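Long-range contact in acetyl xylan esterase (Paenibacillus sp. R4, PDB 6AGQ), which probably removes acetyl groups from acetylated xylan and related esters, as a cold-active serine esterase of the alpha/beta-hydrolase fold: residues A[35-44]-A[163-171]. Numbering follows the deposited sequence.
Sequences SNQKPLHAQV and RALDFVCSR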
loop_
_atom_site.group_PDB
_atom_site.type_symbol
_atom_site.label_atom_id
_atom_site.label_comp_id
_atom_site.label_asym_id
_atom_site.label_seq_id
_atom_site.Cartn_x
_atom_site.Cartn_y
_atom_site.Cartn_z
ATOM N N SER A 35 37.371 -28.358 8.505
ATOM C CA SER A 35 37.077 -28.722 7.106
ATOM C C SER A 35 38.189 -29.563 6.427
ATOM O O SER A 35 37.880 -30.449 5.640
ATOM C CB SER A 35 36.742 -27.495 6.245
ATOM O OG SER A 35 36.734 -27.822 4.853
ATOM N N ASN A 36 39.447 -29.273 6.717
ATOM C CA ASN A 36 40.574 -30.012 6.146
ATOM C C ASN A 36 40.642 -31.493 6.528
ATOM O O ASN A 36 41.312 -32.231 5.845
ATOM C CB ASN A 36 41.920 -29.371 6.540
ATOM C CG ASN A 36 42.086 -27.948 6.018
ATOM O OD1 ASN A 36 42.469 -27.052 6.773
ATOM N ND2 ASN A 36 41.795 -27.730 4.742
ATOM N N GLN A 37 39.954 -31.916 7.588
ATOM C CA GLN A 37 39.844 -33.349 7.963
ATOM C C GLN A 37 38.700 -34.049 7.257
ATOM O O GLN A 37 38.423 -35.221 7.572
ATOM C CB GLN A 37 39.516 -33.592 9.481
ATOM C CG GLN A 37 40.078 -32.680 10.565
ATOM C CD GLN A 37 41.595 -32.645 10.646
ATOM O OE1 GLN A 37 42.141 -32.240 11.668
ATOM N NE2 GLN A 37 42.283 -33.044 9.575
ATOM N N LYS A 38 37.950 -33.348 6.409
ATOM C CA LYS A 38 36.719 -33.945 5.863
ATOM C C LYS A 38 36.897 -34.014 4.386
ATOM O O LYS A 38 36.840 -32.990 3.716
ATOM C CB LYS A 38 35.475 -33.140 6.226
ATOM C CG LYS A 38 34.371 -34.013 6.754
ATOM C CD LYS A 38 34.686 -34.522 8.168
ATOM C CE LYS A 38 33.765 -35.681 8.508
ATOM N NZ LYS A 38 32.322 -35.246 8.446
ATOM N N PRO A 39 37.139 -35.224 3.867
ATOM C CA PRO A 39 37.170 -35.368 2.402
ATOM C C PRO A 39 35.863 -34.832 1.724
ATOM O O PRO A 39 34.771 -34.834 2.340
ATOM C CB PRO A 39 37.292 -36.880 2.204
ATOM C CG PRO A 39 37.873 -37.383 3.482
ATOM C CD PRO A 39 37.242 -36.531 4.550
ATOM N N LEU A 40 36.008 -34.370 0.491
ATOM C CA LEU A 40 34.887 -33.847 -0.299
ATOM C C LEU A 40 33.874 -34.906 -0.700
ATOM O O LEU A 40 32.669 -34.659 -0.652
ATOM C CB LEU A 40 35.384 -33.059 -1.529
ATOM C CG LEU A 40 35.216 -31.534 -1.405
ATOM C CD1 LEU A 40 36.178 -30.963 -0.369
ATOM C CD2 LEU A 40 35.434 -30.901 -2.770
ATOM N N HIS A 41 34.352 -36.085 -1.065
ATOM C CA HIS A 41 33.529 -37.186 -1.592
ATOM C C HIS A 41 32.657 -36.745 -2.811
ATOM O O HIS A 41 31.511 -37.239 -3.001
ATOM C CB HIS A 41 32.662 -37.825 -0.502
ATOM C CG HIS A 41 33.410 -38.605 0.534
ATOM N ND1 HIS A 41 34.546 -39.338 0.254
ATOM C CD2 HIS A 41 33.127 -38.834 1.844
ATOM C CE1 HIS A 41 34.960 -39.944 1.357
ATOM N NE2 HIS A 41 34.109 -39.661 2.334
ATOM N N ALA A 42 33.227 -35.870 -3.656
ATOM C CA ALA A 42 32.586 -35.391 -4.884
ATOM C C ALA A 42 31.966 -36.528 -5.751
ATOM O O ALA A 42 32.631 -37.487 -6.087
ATOM C CB ALA A 42 33.572 -34.583 -5.710
ATOM N N GLN A 43 30.677 -36.418 -6.053
ATOM C CA GLN A 43 30.039 -37.250 -7.053
ATOM C C GLN A 43 29.623 -36.295 -8.176
ATOM O O GLN A 43 29.141 -35.165 -7.949
ATOM C CB GLN A 43 28.828 -38.012 -6.520
ATOM C CG GLN A 43 29.054 -38.936 -5.300
ATOM C CD GLN A 43 27.724 -39.393 -4.655
ATOM O OE1 GLN A 43 27.422 -39.049 -3.503
ATOM N NE2 GLN A 43 26.908 -40.150 -5.417
ATOM N N VAL A 44 29.844 -36.727 -9.396
ATOM C CA VAL A 44 29.465 -35.972 -10.544
ATOM C C VAL A 44 28.631 -36.876 -11.494
ATOM O O VAL A 44 28.864 -38.062 -11.589
ATOM C CB VAL A 44 30.760 -35.433 -11.113
ATOM C CG1 VAL A 44 30.532 -34.797 -12.432
ATOM C CG2 VAL A 44 31.376 -34.423 -10.141
ATOM N N ARG A 163 34.804 -24.961 0.370
ATOM C CA ARG A 163 34.826 -26.291 -0.206
ATOM C C ARG A 163 34.370 -26.333 -1.683
ATOM O O ARG A 163 34.827 -27.223 -2.410
ATOM C CB ARG A 163 34.048 -27.249 0.697
ATOM C CG ARG A 163 34.783 -27.464 2.000
ATOM C CD ARG A 163 33.894 -28.050 3.066
ATOM N NE ARG A 163 33.700 -29.486 2.865
ATOM C CZ ARG A 163 34.559 -30.443 3.179
ATOM N NH1 ARG A 163 35.751 -30.175 3.760
ATOM N NH2 ARG A 163 34.199 -31.705 2.934
ATOM N N ALA A 164 33.547 -25.388 -2.143
ATOM C CA ALA A 164 33.334 -25.200 -3.583
ATOM C C ALA A 164 34.632 -24.854 -4.349
ATOM O O ALA A 164 34.830 -25.247 -5.474
ATOM C CB ALA A 164 32.276 -24.145 -3.837
ATOM N N LEU A 165 35.536 -24.120 -3.729
ATOM C CA LEU A 165 36.849 -23.870 -4.364
ATOM C C LEU A 165 37.687 -25.151 -4.368
ATOM O O LEU A 165 38.374 -25.389 -5.343
ATOM C CB LEU A 165 37.627 -22.780 -3.660
ATOM C CG LEU A 165 36.865 -21.493 -3.366
ATOM C CD1 LEU A 165 37.671 -20.594 -2.416
ATOM C CD2 LEU A 165 36.462 -20.787 -4.652
ATOM N N ASP A 166 37.608 -25.976 -3.307
ATOM C CA ASP A 166 38.230 -27.345 -3.281
ATOM C C ASP A 166 37.649 -28.193 -4.417
ATOM O O ASP A 166 38.365 -28.947 -5.043
ATOM C CB ASP A 166 37.971 -28.175 -1.955
ATOM C CG ASP A 166 38.539 -27.522 -0.645
ATOM O OD1 ASP A 166 39.354 -26.590 -0.717
ATOM O OD2 ASP A 166 38.157 -27.975 0.485
ATOM N N PHE A 167 36.342 -28.127 -4.633
ATOM C CA PHE A 167 35.746 -28.896 -5.744
ATOM C C PHE A 167 36.285 -28.437 -7.100
ATOM O O PHE A 167 36.762 -29.286 -7.888
ATOM C CB PHE A 167 34.231 -28.843 -5.792
ATOM C CG PHE A 167 33.641 -29.546 -7.005
ATOM C CD1 PHE A 167 33.498 -30.928 -7.024
ATOM C CD2 PHE A 167 33.271 -28.808 -8.166
ATOM C CE1 PHE A 167 32.989 -31.563 -8.162
ATOM C CE2 PHE A 167 32.741 -29.426 -9.295
ATOM C CZ PHE A 167 32.593 -30.808 -9.299
ATOM N N VAL A 168 36.228 -27.139 -7.404
ATOM C CA VAL A 168 36.694 -26.747 -8.714
ATOM C C VAL A 168 38.177 -27.037 -8.881
ATOM O O VAL A 168 38.588 -27.409 -9.989
ATOM C CB VAL A 168 36.321 -25.308 -9.169
ATOM C CG1 VAL A 168 34.813 -25.174 -9.249
ATOM C CG2 VAL A 168 36.956 -24.190 -8.348
ATOM N N CYS A 169 38.976 -26.881 -7.820
ATOM C CA CYS A 169 40.432 -27.173 -7.917
ATOM C C CYS A 169 40.745 -28.668 -8.097
ATOM O O CYS A 169 41.715 -29.032 -8.746
ATOM C CB CYS A 169 41.189 -26.639 -6.717
ATOM S SG CYS A 169 41.260 -24.851 -6.789
ATOM N N SER A 170 39.891 -29.521 -7.551
ATOM C CA SER A 170 39.954 -30.959 -7.887
ATOM C C SER A 170 39.618 -31.345 -9.348
ATOM O O SER A 170 39.914 -32.483 -9.741
ATOM C CB SER A 170 39.044 -31.755 -6.959
ATOM O OG SER A 170 37.692 -31.650 -7.399
ATOM N N ARG A 171 39.008 -30.465 -10.153
ATOM C CA ARG A 171 38.760 -30.791 -11.581
ATOM C C ARG A 171 40.062 -30.654 -12.343
ATOM O O ARG A 171 40.740 -29.649 -12.248
ATOM C CB ARG A 171 37.671 -29.905 -12.220
ATOM C CG ARG A 171 36.334 -29.852 -11.466
ATOM C CD ARG A 171 35.650 -31.224 -11.367
ATOM N NE ARG A 171 36.004 -31.950 -10.145
ATOM C CZ ARG A 171 35.721 -33.227 -9.873
ATOM N NH1 ARG A 171 35.049 -33.974 -10.715
ATOM N NH2 ARG A 171 36.078 -33.743 -8.704
#
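In this alpha/beta-hydrolase fold, helix 153-170 packs on the central sheet, and the loop leading from helix 24-36 into edge strand 43-46 runs along that helix, joined chiefly by Arg163 to Ser35, Lys38 and Pro39. A bend at chi3 (78°) turns the edge of the Arg163 guanidinium toward Ser35 OG and the carbonyls of Lys38 and Pro39. Arg163 NH1 donates to Ser35 OG at 2.8 Å, nearly in the guanidinium plane, and Arg163 NH1 and NH2 together grip Lys38 O end-on, each at 3.0 Å. Of this pair, NH1 lies on a lone pair of the carbonyl, whereas NH2 sits well above the carbonyl plane. NH2 of Arg163 also makes a weak bond to Pro39 O and a hydrogen bond to Asp63 O of strand 55-63. Leu40 CD1 lies over the centre of one face of the Arg163 guanidinium, 3.9 Å above its plane. A leucine in place of Arg163 would probably leave Lys38 O without both donors and the loop freer to shift from the helix. The other methyl of Leu40, CD2, packs on Phe167 CB, while Asp166, touched by Leu40 CD1, directs its carboxylate to a salt bridge with Arg200. Ala42 CB and Val44 CG2 meet the Phe167 ring at its edge, Val44 CG2 lying 3.8 Å from CE1 of Phe167.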